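Local coordinates for protein peroxinectin A (Dictyostelium discoideum, PDB 6ERC) that catalyses the haem-dependent oxidation of phenolic donors, and also of iodide and thiocyanate, by hydrogen peroxide, as a secreted peroxidase, at residues Ile203-Ser208 against Asn333-Asn338; Gly191-Asn196 against Gly210-Asn215; Thr60-Lys65 against Asn355-Met360; Asp70-Trp75 against Asn351-Ile356. One frame throughout, in Å; residues are numbered along the deposited sequence.

Contact 1: Ile203-Ser208 against Asn333-Asn338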
# COMPACT_ATOMS: atom_id res chain seq x y z
N ILE A 203 -14.41 12.74 -12.54
CA ILE A 203 -14.03 11.33 -12.58
C ILE A 203 -13.82 10.86 -14.02
O ILE A 203 -13.01 9.96 -14.26
CB ILE A 203 -15.09 10.48 -11.85
CG1 ILE A 203 -15.11 10.86 -10.36
CG2 ILE A 203 -14.79 8.98 -12.00
CD1 ILE A 203 -16.24 10.22 -9.56
N ASP A 204 -14.53 11.44 -14.99
CA ASP A 204 -14.36 11.01 -16.37
C ASP A 204 -12.98 11.32 -16.92
O ASP A 204 -12.65 10.85 -18.02
CB ASP A 204 -15.43 11.64 -17.28
CG ASP A 204 -15.43 13.15 -17.22
OD1 ASP A 204 -15.58 13.70 -16.12
OD2 ASP A 204 -15.27 13.79 -18.29
N GLN A 205 -12.16 12.09 -16.21
CA GLN A 205 -10.78 12.33 -16.61
C GLN A 205 -9.79 11.40 -15.92
O GLN A 205 -8.61 11.41 -16.29
CB GLN A 205 -10.39 13.79 -16.33
CG GLN A 205 -11.12 14.80 -17.21
CD GLN A 205 -10.86 16.25 -16.80
OE1 GLN A 205 -11.73 17.11 -16.96
NE2 GLN A 205 -9.67 16.52 -16.27
N LEU A 206 -10.23 10.61 -14.95
CA LEU A 206 -9.35 9.67 -14.28
C LEU A 206 -9.18 8.41 -15.12
O LEU A 206 -10.05 8.03 -15.91
CB LEU A 206 -9.90 9.28 -12.91
CG LEU A 206 -10.14 10.41 -11.90
CD1 LEU A 206 -10.69 9.82 -10.61
CD2 LEU A 206 -8.87 11.20 -11.64
N TYR A 207 -8.03 7.75 -14.95
CA TYR A 207 -7.76 6.51 -15.65
C TYR A 207 -8.45 5.35 -14.96
O TYR A 207 -8.52 5.30 -13.73
CB TYR A 207 -6.25 6.27 -15.74
CG TYR A 207 -5.53 7.29 -16.60
CD1 TYR A 207 -5.51 7.17 -17.98
CD2 TYR A 207 -4.89 8.38 -16.02
CE1 TYR A 207 -4.86 8.10 -18.77
CE2 TYR A 207 -4.23 9.32 -16.80
CZ TYR A 207 -4.22 9.17 -18.18
OH TYR A 207 -3.58 10.10 -18.96
N SER A 208 -8.96 4.41 -15.75
CA SER A 208 -9.70 3.26 -15.25
C SER A 208 -8.76 2.06 -15.18
O SER A 208 -8.39 1.49 -16.21
CB SER A 208 -10.90 2.97 -16.15
OG SER A 208 -11.73 4.12 -16.27
N ASN A 333 -4.42 13.49 -10.06
CA ASN A 333 -4.20 14.45 -11.14
C ASN A 333 -3.73 13.71 -12.38
O ASN A 333 -2.55 13.33 -12.48
CB ASN A 333 -3.16 15.49 -10.72
CG ASN A 333 -2.87 16.49 -11.82
OD1 ASN A 333 -3.64 16.63 -12.77
ND2 ASN A 333 -1.75 17.19 -11.70
N PRO A 334 -4.61 13.48 -13.36
CA PRO A 334 -4.17 12.81 -14.60
C PRO A 334 -3.22 13.65 -15.44
O PRO A 334 -2.44 13.08 -16.21
CB PRO A 334 -5.48 12.55 -15.35
CG PRO A 334 -6.56 12.64 -14.31
CD PRO A 334 -6.08 13.65 -13.33
N HIS A 335 -3.26 14.98 -15.32
CA HIS A 335 -2.39 15.83 -16.14
C HIS A 335 -0.92 15.50 -15.95
O HIS A 335 -0.10 15.85 -16.81
CB HIS A 335 -2.63 17.30 -15.82
CG HIS A 335 -3.89 17.85 -16.41
ND1 HIS A 335 -3.89 18.89 -17.31
CD2 HIS A 335 -5.18 17.48 -16.26
CE1 HIS A 335 -5.14 19.16 -17.67
NE2 HIS A 335 -5.94 18.31 -17.05
N ALA A 336 -0.56 14.83 -14.85
CA ALA A 336 0.83 14.46 -14.62
C ALA A 336 1.36 13.52 -15.70
O ALA A 336 2.59 13.42 -15.86
CB ALA A 336 0.98 13.82 -13.25
N LEU A 337 0.49 12.83 -16.43
CA LEU A 337 0.90 11.94 -17.50
C LEU A 337 0.72 12.55 -18.89
O LEU A 337 0.82 11.84 -19.89
CB LEU A 337 0.12 10.62 -17.42
CG LEU A 337 0.24 9.81 -16.13
CD1 LEU A 337 -0.54 8.51 -16.24
CD2 LEU A 337 1.70 9.52 -15.80
N ASN A 338 0.46 13.86 -18.97
CA ASN A 338 0.28 14.49 -20.27
C ASN A 338 1.53 14.36 -21.14
O ASN A 338 1.42 14.32 -22.37
CB ASN A 338 -0.08 15.97 -20.11
CG ASN A 338 -1.52 16.18 -19.66
OD1 ASN A 338 -2.39 15.34 -19.91
ND2 ASN A 338 -1.77 17.31 -18.99
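Two short 3-10 turns in loops of the animal haem peroxidase fold meet where Pro334 settles against Gln205, Leu206 and Tyr207. The turn 203-205 belongs to the long loop that leads into helix 218-241, and the turn 334-336 comes shortly before helix 342-350. No hydrogen bond passes between them, so the join rests on packing. Pro334 turns its ring carbons to the other loop: its CG lies 3.1 Å from the backbone O of Gln205, and the same CG takes the CD2 branch of Leu206 at 3.8 Å. On the neighbouring corner of the ring, Pro334 CB meets CE2 of Tyr207 at 3.8 Å. With CG of Tyr207 anti to its own carbonyl carbon (chi1 -66°), the phenol reaches across toward Pro334 and Leu337, and CE2 of Tyr207 also receives CD1 of Leu337 at 3.8 Å. Both carbons approach this ring obliquely. Leu221 of helix 218-241 touches Tyr207 and Leu337 alike, placing that helix against the buried part of the contact. The more open margin is looser: the imidazole of His335, which also meets the ring of Phe201, has NE2 of Gln205 near its plane at one edge, 4.2 Å from NE2 of His335. Within the second loop, Leu337 N donates to Pro334 O at 2.9 Å, closing the turn that brings CB of Leu337 to 4.0 Å from OH of Tyr207.

Contact 2: Gly191-Asn196 against Gly210-Asn215. With HEM (protoporphyrin IX containing Fe), chain F.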
# COMPACT_ATOMS: atom_id res chain seq x y z
N GLY A 191 -18.42 0.28 -15.63
CA GLY A 191 -18.29 -0.76 -14.64
C GLY A 191 -17.02 -0.73 -13.83
O GLY A 191 -16.83 -1.61 -12.98
N VAL A 192 -16.14 0.24 -14.05
CA VAL A 192 -14.88 0.33 -13.31
C VAL A 192 -14.91 1.56 -12.42
O VAL A 192 -14.42 2.63 -12.82
CB VAL A 192 -13.67 0.37 -14.27
CG1 VAL A 192 -12.37 0.35 -13.47
CG2 VAL A 192 -13.73 -0.80 -15.24
N PRO A 193 -15.47 1.47 -11.21
CA PRO A 193 -15.52 2.65 -10.33
C PRO A 193 -14.13 3.02 -9.83
O PRO A 193 -13.43 2.20 -9.23
CB PRO A 193 -16.43 2.19 -9.18
CG PRO A 193 -16.26 0.71 -9.15
CD PRO A 193 -16.06 0.28 -10.57
N MET A 194 -13.74 4.26 -10.08
CA MET A 194 -12.43 4.77 -9.68
C MET A 194 -12.60 5.82 -8.58
O MET A 194 -13.57 6.60 -8.59
CB MET A 194 -11.69 5.38 -10.87
CG MET A 194 -11.40 4.39 -11.99
SD MET A 194 -10.48 2.94 -11.43
CE MET A 194 -8.94 3.69 -10.90
N ASP A 195 -11.66 5.84 -7.65
CA ASP A 195 -11.71 6.78 -6.54
C ASP A 195 -11.33 8.19 -7.01
O ASP A 195 -10.52 8.37 -7.92
CB ASP A 195 -10.78 6.35 -5.41
CG ASP A 195 -11.40 5.29 -4.52
OD1 ASP A 195 -12.57 4.92 -4.75
OD2 ASP A 195 -10.70 4.82 -3.59
N ASN A 196 -11.94 9.18 -6.37
CA ASN A 196 -11.65 10.59 -6.61
C ASN A 196 -11.63 11.33 -5.27
O ASN A 196 -12.32 12.33 -5.07
CB ASN A 196 -12.67 11.20 -7.57
CG ASN A 196 -12.08 12.29 -8.45
OD1 ASN A 196 -12.53 12.49 -9.59
ND2 ASN A 196 -11.07 13.00 -7.95
N GLY A 210 -7.56 -1.56 -12.50
CA GLY A 210 -8.14 -2.60 -11.68
C GLY A 210 -8.25 -2.28 -10.20
O GLY A 210 -8.84 -3.07 -9.46
N GLU A 211 -7.70 -1.15 -9.75
CA GLU A 211 -7.70 -0.80 -8.34
C GLU A 211 -8.27 0.60 -8.17
O GLU A 211 -7.80 1.55 -8.81
CB GLU A 211 -6.28 -0.88 -7.77
CG GLU A 211 -6.20 -1.52 -6.39
CD GLU A 211 -6.46 -0.53 -5.27
OE1 GLU A 211 -6.04 0.63 -5.42
OE2 GLU A 211 -7.10 -0.90 -4.26
N ARG A 212 -9.28 0.73 -7.30
CA ARG A 212 -10.02 1.98 -7.16
C ARG A 212 -9.09 3.18 -6.99
O ARG A 212 -9.24 4.20 -7.66
CB ARG A 212 -10.98 1.89 -5.97
CG ARG A 212 -12.06 0.83 -6.09
CD ARG A 212 -12.95 0.81 -4.84
NE ARG A 212 -13.78 2.02 -4.73
CZ ARG A 212 -15.05 2.11 -5.10
NH1 ARG A 212 -15.69 1.06 -5.62
NH2 ARG A 212 -15.70 3.25 -4.96
N ARG A 213 -8.14 3.07 -6.07
CA ARG A 213 -7.25 4.18 -5.74
C ARG A 213 -5.98 4.16 -6.58
O ARG A 213 -4.88 4.47 -6.09
CB ARG A 213 -6.92 4.16 -4.25
CG ARG A 213 -6.40 2.83 -3.73
CD ARG A 213 -6.30 2.77 -2.22
NE ARG A 213 -6.13 1.39 -1.77
CZ ARG A 213 -5.83 1.03 -0.52
NH1 ARG A 213 -5.65 1.95 0.43
NH2 ARG A 213 -5.71 -0.26 -0.22
N GLY A 214 -6.09 3.80 -7.86
CA GLY A 214 -4.93 3.81 -8.73
C GLY A 214 -4.50 5.20 -9.14
O GLY A 214 -3.32 5.42 -9.43
N ASN A 215 -5.43 6.15 -9.15
CA ASN A 215 -5.11 7.53 -9.50
C ASN A 215 -4.50 8.31 -8.35
O ASN A 215 -4.22 9.50 -8.52
CB ASN A 215 -6.37 8.25 -9.99
CG ASN A 215 -6.93 7.66 -11.26
OD1 ASN A 215 -6.60 8.10 -12.37
ND2 ASN A 215 -7.79 6.66 -11.12
CHA HEM F . -3.41 3.52 3.39
CHB HEM F . -2.38 7.55 0.93
CHC HEM F . 2.11 5.88 0.10
CHD HEM F . 1.14 1.96 2.77
C1A HEM F . -3.49 4.78 2.85
C2A HEM F . -4.60 5.69 3.01
C3A HEM F . -4.32 6.81 2.33
C4A HEM F . -3.03 6.64 1.72
CMA HEM F . -5.21 8.07 2.21
CAA HEM F . -5.86 5.39 3.84
CBA HEM F . -5.82 6.33 5.04
CGA HEM F . -6.65 5.75 6.16
O1A HEM F . -6.29 4.66 6.68
O2A HEM F . -7.65 6.39 6.55
C1B HEM F . -1.09 7.43 0.48
C2B HEM F . -0.41 8.40 -0.35
C3B HEM F . 0.83 7.94 -0.59
C4B HEM F . 0.97 6.67 0.09
CMB HEM F . -1.08 9.70 -0.84
CAB HEM F . 1.98 8.58 -1.41
CBB HEM F . 1.89 9.78 -1.98
C1C HEM F . 2.25 4.68 0.75
C2C HEM F . 3.44 3.85 0.78
C3C HEM F . 3.17 2.75 1.53
C4C HEM F . 1.80 2.87 1.98
CMC HEM F . 4.74 4.26 0.06
CAC HEM F . 4.01 1.52 1.93
CBC HEM F . 5.28 1.28 1.57
C1D HEM F . -0.18 2.02 3.13
C2D HEM F . -0.92 0.99 3.82
C3D HEM F . -2.17 1.43 4.00
C4D HEM F . -2.27 2.75 3.41
CMD HEM F . -0.33 -0.35 4.29
CAD HEM F . -3.35 0.70 4.67
CBD HEM F . -3.87 -0.26 3.61
CGD HEM F . -5.37 -0.43 3.72
O1D HEM F . -6.11 0.41 3.14
O2D HEM F . -5.83 -1.40 4.37
NA HEM F . -2.55 5.39 2.05
NB HEM F . -0.22 6.39 0.73
NC HEM F . 1.27 4.05 1.49
ND HEM F . -1.04 3.08 2.89
FE HEM F . -0.65 4.69 1.78
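Asp195 grips Arg212 twice, once through its backbone and once through its carboxylate. The backbone bond, Asp195 N to Arg212 O, is 2.9 Å long and nearly straight (169°), although the N-H comes down from above the carbonyl plane. The second is a salt bridge in which Arg212 NE donates to Asp195 OD1 at 3.1 Å, meeting that oxygen on its syn side but tilted from the carboxylate plane. Carboxylate and guanidinium are turned 62° against each other, and NE makes the bond; NH2 of Arg212 stays 3.6 Å from the same OD1. Pro193 flanks the guanidinium, its CG 3.6 Å from NH1 of Arg212, while its carbonyl O stands over one face.

Met194, bent at both chi2 and chi3, curls its methyl CE in among polar atoms, 3.2 Å from ND2 of Asn215 and the same distance from O of Glu211. The polar neighbours have partners of their own: Glu211 O accepts from Gly214 N, and ND2 and OD1 of Asn215 are both hydrogen-bonded elsewhere, OD1 to the N-H of Tyr207. Arg213 points elsewhere. Extended from CG to NE, it passes the less surely placed carboxylate of Glu211, whose OE2 forms a long salt bridge with NE (3.5 Å), and ends at a haem propionate, where NH1 donates to O1D at 3.2 Å and NH2 more weakly. Its side chain also touches His81, the predicted proton acceptor, which fits the predicted role of Arg213 as transition-state stabiliser in the distal haem site of animal peroxidases.

Contact 3: Thr60-Lys65 against Asn355-Met360. With CA (calcium ion), chain G.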
# COMPACT_ATOMS: atom_id res chain seq x y z
N THR A 60 11.93 20.06 7.94
CA THR A 60 13.12 20.04 7.10
C THR A 60 13.23 18.70 6.40
O THR A 60 12.54 17.73 6.74
CB THR A 60 14.39 20.29 7.92
OG1 THR A 60 14.67 19.14 8.73
CG2 THR A 60 14.24 21.51 8.81
N HIS A 61 14.11 18.65 5.41
CA HIS A 61 14.41 17.40 4.71
C HIS A 61 15.39 16.58 5.53
O HIS A 61 16.40 17.10 6.00
CB HIS A 61 14.98 17.69 3.32
CG HIS A 61 15.46 16.48 2.60
ND1 HIS A 61 14.61 15.56 2.02
CD2 HIS A 61 16.72 16.03 2.35
CE1 HIS A 61 15.31 14.60 1.46
NE2 HIS A 61 16.60 14.86 1.64
N ILE A 62 15.08 15.30 5.71
CA ILE A 62 16.00 14.38 6.37
C ILE A 62 16.71 13.57 5.30
O ILE A 62 17.94 13.64 5.16
CB ILE A 62 15.27 13.46 7.38
CG1 ILE A 62 14.73 14.28 8.56
CG2 ILE A 62 16.20 12.37 7.89
CD1 ILE A 62 13.41 14.97 8.30
N GLY A 63 15.94 12.80 4.53
CA GLY A 63 16.51 11.98 3.47
C GLY A 63 16.82 10.57 3.93
O GLY A 63 17.42 10.37 4.99
N SER A 64 16.42 9.59 3.14
CA SER A 64 16.58 8.19 3.50
C SER A 64 18.02 7.88 3.90
O SER A 64 18.95 8.13 3.13
CB SER A 64 16.16 7.30 2.33
OG SER A 64 16.37 5.93 2.63
N LYS A 65 18.19 7.36 5.12
CA LYS A 65 19.52 6.95 5.57
C LYS A 65 20.02 5.73 4.82
O LYS A 65 21.24 5.52 4.73
CB LYS A 65 19.49 6.67 7.07
CG LYS A 65 19.23 7.90 7.92
CD LYS A 65 19.20 7.58 9.42
CE LYS A 65 20.60 7.25 9.96
NZ LYS A 65 20.62 7.16 11.45
N ASN A 355 13.32 9.62 4.88
CA ASN A 355 13.67 8.61 5.86
C ASN A 355 12.42 8.07 6.56
O ASN A 355 11.42 8.77 6.70
CB ASN A 355 14.63 9.18 6.90
CG ASN A 355 15.38 8.11 7.66
OD1 ASN A 355 15.99 7.22 7.06
ND2 ASN A 355 15.34 8.18 8.98
N ILE A 356 12.50 6.82 7.01
CA ILE A 356 11.41 6.19 7.74
C ILE A 356 11.62 6.48 9.21
O ILE A 356 12.51 5.91 9.85
CB ILE A 356 11.33 4.69 7.46
CG1 ILE A 356 10.95 4.44 6.00
CG2 ILE A 356 10.30 4.03 8.38
CD1 ILE A 356 11.36 3.09 5.48
N ASP A 357 10.81 7.38 9.75
CA ASP A 357 10.97 7.88 11.11
C ASP A 357 9.63 8.47 11.52
O ASP A 357 8.62 8.31 10.83
CB ASP A 357 12.12 8.88 11.16
CG ASP A 357 12.04 9.90 10.04
OD1 ASP A 357 10.93 10.14 9.54
OD2 ASP A 357 13.10 10.44 9.66
N ILE A 358 9.60 9.17 12.66
CA ILE A 358 8.34 9.71 13.14
C ILE A 358 7.83 10.84 12.26
O ILE A 358 6.65 11.21 12.37
CB ILE A 358 8.48 10.19 14.59
CG1 ILE A 358 9.56 11.27 14.71
CG2 ILE A 358 8.79 9.01 15.50
CD1 ILE A 358 9.57 11.99 16.04
N TYR A 359 8.66 11.39 11.38
CA TYR A 359 8.31 12.60 10.65
C TYR A 359 7.61 12.30 9.34
O TYR A 359 8.01 11.41 8.59
CB TYR A 359 9.56 13.42 10.39
CG TYR A 359 10.34 13.61 11.65
CD1 TYR A 359 9.93 14.52 12.61
CD2 TYR A 359 11.47 12.84 11.90
CE1 TYR A 359 10.63 14.68 13.77
CE2 TYR A 359 12.18 13.00 13.07
CZ TYR A 359 11.75 13.92 14.00
OH TYR A 359 12.46 14.08 15.17
N MET A 360 6.56 13.08 9.06
CA MET A 360 5.79 12.98 7.84
C MET A 360 5.75 14.35 7.18
O MET A 360 5.51 15.36 7.85
CB MET A 360 4.38 12.48 8.13
CG MET A 360 3.50 12.31 6.91
SD MET A 360 1.92 11.55 7.33
CE MET A 360 2.46 9.97 7.99
CA CA G . 9.86 10.47 7.46
O HOH W 1 11.83 11.74 7.51
O HOH W 2 9.22 12.39 6.22
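Asn355 and Lys65 meet through a single straight hydrogen bond: Lys65 N donates to OD1 of Asn355 at 2.9 Å and 172°, arriving from above the amide's carbonyl plane. The side chain of Asn355 has its CG anti to the backbone N (chi1 -161°), which lays the amide beside the start of the Lys65 chain, with CG of Lys65 3.4 Å from OD1 of Asn355. Farther along, Lys65 bends at chi3 and carries its amine off from Asn355. Ile62 approaches from another quarter, its CG2 branch crossing Asn355 at about a right angle and touching CB at 3.7 Å.

The other end of the amide works toward a calcium site. ND2 of Asn355 donates, with the acceptor close to the amide plane, to OD2 of Asp357 at 3.3 Å, and that carboxylate is met from above its own plane. In Asp357, CG stands between the backbone N and the carbonyl carbon (chi1 47°), a turn that sets OD1 2.4 Å from the calcium ion, where it also accepts from Tyr359 N, an Asx turn. Asn355 O, Tyr359 O and two waters also bind the metal, and Ser306 helps complete the shell. With an alanine in place of Asn355 the carbonyl ligand would remain, but Lys65 N would probably lose its acceptor and the Asp357 carboxylate one of the donors that fix its rotation. OD2 of Asp357 accepts weakly from one of the metal-bound waters, at 2.8 Å.

Contact 4: Asp70-Trp75 against Asn351-Ile356. With CA (calcium ion), chain G; HEM (protoporphyrin IX containing Fe), chain F.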
# COMPACT_ATOMS: atom_id res chain seq x y z
N ASP A 70 12.50 7.14 -4.65
CA ASP A 70 11.05 7.30 -4.70
C ASP A 70 10.39 6.09 -5.33
O ASP A 70 9.28 5.71 -4.94
CB ASP A 70 10.68 8.57 -5.47
CG ASP A 70 11.13 9.84 -4.76
OD1 ASP A 70 11.10 9.87 -3.51
OD2 ASP A 70 11.50 10.81 -5.46
N MET A 71 11.05 5.47 -6.31
CA MET A 71 10.50 4.27 -6.95
C MET A 71 10.30 3.15 -5.94
O MET A 71 9.40 2.32 -6.12
CB MET A 71 11.42 3.82 -8.08
CG MET A 71 10.95 2.57 -8.81
SD MET A 71 9.33 2.76 -9.59
CE MET A 71 9.78 3.64 -11.08
N PHE A 72 11.12 3.09 -4.89
CA PHE A 72 10.99 2.04 -3.89
C PHE A 72 9.65 2.12 -3.17
O PHE A 72 8.98 1.11 -2.97
CB PHE A 72 12.15 2.11 -2.89
CG PHE A 72 11.98 1.21 -1.70
CD1 PHE A 72 12.21 -0.15 -1.81
CD2 PHE A 72 11.59 1.73 -0.48
CE1 PHE A 72 12.05 -0.98 -0.72
CE2 PHE A 72 11.44 0.90 0.62
CZ PHE A 72 11.67 -0.45 0.50
N ASN A 73 9.25 3.33 -2.76
CA ASN A 73 7.97 3.46 -2.07
C ASN A 73 6.80 3.47 -3.04
O ASN A 73 5.67 3.16 -2.64
CB ASN A 73 7.96 4.71 -1.18
CG ASN A 73 7.70 5.99 -1.93
OD1 ASN A 73 6.61 6.22 -2.46
ND2 ASN A 73 8.70 6.86 -1.96
N MET A 74 7.04 3.80 -4.31
CA MET A 74 5.99 3.64 -5.32
C MET A 74 5.64 2.17 -5.49
O MET A 74 4.46 1.82 -5.69
CB MET A 74 6.44 4.25 -6.64
CG MET A 74 6.45 5.77 -6.64
SD MET A 74 4.81 6.48 -6.39
CE MET A 74 5.20 8.22 -6.43
N TRP A 75 6.63 1.28 -5.42
CA TRP A 75 6.32 -0.15 -5.48
C TRP A 75 5.65 -0.61 -4.19
O TRP A 75 4.74 -1.44 -4.23
CB TRP A 75 7.59 -0.97 -5.73
CG TRP A 75 7.26 -2.40 -5.98
CD1 TRP A 75 7.34 -3.43 -5.09
CD2 TRP A 75 6.77 -2.96 -7.20
NE1 TRP A 75 6.94 -4.61 -5.69
CE2 TRP A 75 6.58 -4.34 -6.99
CE3 TRP A 75 6.47 -2.43 -8.46
CZ2 TRP A 75 6.11 -5.19 -7.98
CZ3 TRP A 75 6.01 -3.28 -9.45
CH2 TRP A 75 5.83 -4.64 -9.20
N ASN A 351 15.75 9.98 -7.84
CA ASN A 351 15.52 10.85 -6.70
C ASN A 351 15.45 10.05 -5.40
O ASN A 351 14.72 9.05 -5.32
CB ASN A 351 14.23 11.65 -6.90
CG ASN A 351 14.03 12.71 -5.84
OD1 ASN A 351 14.99 13.22 -5.26
ND2 ASN A 351 12.77 13.06 -5.59
N GLU A 352 16.19 10.49 -4.39
CA GLU A 352 16.21 9.80 -3.10
C GLU A 352 14.97 10.15 -2.30
O GLU A 352 14.52 11.30 -2.28
CB GLU A 352 17.47 10.18 -2.32
CG GLU A 352 17.75 9.27 -1.13
CD GLU A 352 18.89 9.78 -0.26
OE1 GLU A 352 18.69 10.77 0.47
OE2 GLU A 352 19.99 9.19 -0.33
N GLU A 353 14.41 9.15 -1.62
CA GLU A 353 13.18 9.33 -0.87
C GLU A 353 13.48 9.86 0.53
O GLU A 353 14.62 10.19 0.87
CB GLU A 353 12.38 8.02 -0.80
CG GLU A 353 12.98 6.96 0.12
CD GLU A 353 12.05 5.79 0.33
OE1 GLU A 353 10.97 5.77 -0.30
OE2 GLU A 353 12.39 4.90 1.14
N GLU A 354 12.45 9.93 1.36
CA GLU A 354 12.54 10.42 2.72
C GLU A 354 12.83 9.27 3.69
O GLU A 354 12.62 8.10 3.37
CB GLU A 354 11.24 11.13 3.10
CG GLU A 354 11.35 12.16 4.20
CD GLU A 354 12.36 13.25 3.90
OE1 GLU A 354 12.16 13.98 2.91
OE2 GLU A 354 13.35 13.37 4.66
N ASN A 355 13.32 9.62 4.88
CA ASN A 355 13.67 8.61 5.86
C ASN A 355 12.42 8.07 6.56
O ASN A 355 11.42 8.77 6.70
CB ASN A 355 14.63 9.18 6.90
CG ASN A 355 15.38 8.11 7.66
OD1 ASN A 355 15.99 7.22 7.06
ND2 ASN A 355 15.34 8.18 8.98
N ILE A 356 12.50 6.82 7.01
CA ILE A 356 11.41 6.19 7.74
C ILE A 356 11.62 6.48 9.21
O ILE A 356 12.51 5.91 9.85
CB ILE A 356 11.33 4.69 7.46
CG1 ILE A 356 10.95 4.44 6.00
CG2 ILE A 356 10.30 4.03 8.38
CD1 ILE A 356 11.36 3.09 5.48
CA CA G . 9.86 10.47 7.46
CHA HEM F . -3.41 3.52 3.39
CHB HEM F . -2.38 7.55 0.93
CHC HEM F . 2.11 5.88 0.10
CHD HEM F . 1.14 1.96 2.77
C1A HEM F . -3.49 4.78 2.85
C2A HEM F . -4.60 5.69 3.01
C3A HEM F . -4.32 6.81 2.33
C4A HEM F . -3.03 6.64 1.72
CMA HEM F . -5.21 8.07 2.21
CAA HEM F . -5.86 5.39 3.84
CBA HEM F . -5.82 6.33 5.04
CGA HEM F . -6.65 5.75 6.16
O1A HEM F . -6.29 4.66 6.68
O2A HEM F . -7.65 6.39 6.55
C1B HEM F . -1.09 7.43 0.48
C2B HEM F . -0.41 8.40 -0.35
C3B HEM F . 0.83 7.94 -0.59
C4B HEM F . 0.97 6.67 0.09
CMB HEM F . -1.08 9.70 -0.84
CAB HEM F . 1.98 8.58 -1.41
CBB HEM F . 1.89 9.78 -1.98
C1C HEM F . 2.25 4.68 0.75
C2C HEM F . 3.44 3.85 0.78
C3C HEM F . 3.17 2.75 1.53
C4C HEM F . 1.80 2.87 1.98
CMC HEM F . 4.74 4.26 0.06
CAC HEM F . 4.01 1.52 1.93
CBC HEM F . 5.28 1.28 1.57
C1D HEM F . -0.18 2.02 3.13
C2D HEM F . -0.92 0.99 3.82
C3D HEM F . -2.17 1.43 4.00
C4D HEM F . -2.27 2.75 3.41
CMD HEM F . -0.33 -0.35 4.29
CAD HEM F . -3.35 0.70 4.67
CBD HEM F . -3.87 -0.26 3.61
CGD HEM F . -5.37 -0.43 3.72
O1D HEM F . -6.11 0.41 3.14
O2D HEM F . -5.83 -1.40 4.37
NA HEM F . -2.55 5.39 2.05
NB HEM F . -0.22 6.39 0.73
NC HEM F . 1.27 4.05 1.49
ND HEM F . -1.04 3.08 2.89
FE HEM F . -0.65 4.69 1.78
O HOH W 2 9.22 12.39 6.22
O HOH W 1 11.83 11.74 7.51
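Asp70 takes up Asn351 at two points. Its backbone N donates to Asn351 O at 3.0 Å, and its OD2 receives ND2 of Asn351 in a short but poorly angled, weak bond, carboxylate and amide standing 78° apart. The other oxygen, OD1 of Asp70, rests 3.4 Å from CA of Glu353. Two residues on, Phe72 brings CD2 to 3.6 Å from OE2 of Glu353, its ring nearly perpendicular to the carboxylate; the same ring stacks on Tyr270.

Asp70, Phe72 and Asn73 lie on helix 70-80 of the animal haem peroxidase fold, which runs from the loop 351-356 past the haem to His81, the predicted proton acceptor. Asn73 completes the series: its ND2 donates to OE1 of Glu353 at 3.0 Å and 162°, nearly along the C-O axis, with amide and carboxylate almost coplanar. Glu353 gets there by stretching straight out beyond CG. Cutting it back to an alanine would remove this carboxylate and would probably leave ND2 of Asn73 without this acceptor and the amide freer to turn. CB of Asn73 lies 3.5 Å from the haem methyl CMC.

The four contacts form two touching pairs, each with centres 11 Å apart. Contacts 1 and 2 interleave along the chain: Tyr207 O lies 3.3 Å from Met194 CE, and Leu206 CD1 packs 3.1 Å from Asp195 O. Contacts 3 and 4 share Asn355 and Ile356, and Glu354 OE2 joins them by accepting from Gly63 N at 2.7 Å and from Ile62 N at 2.8 Å. The haem bridges the pairs, since contacts 2 and 4 both touch it although their nearest atoms are about 9 Å apart. Contact 3, with the calcium, lies across the chain's centre from contact 2, about 30 Å between centres.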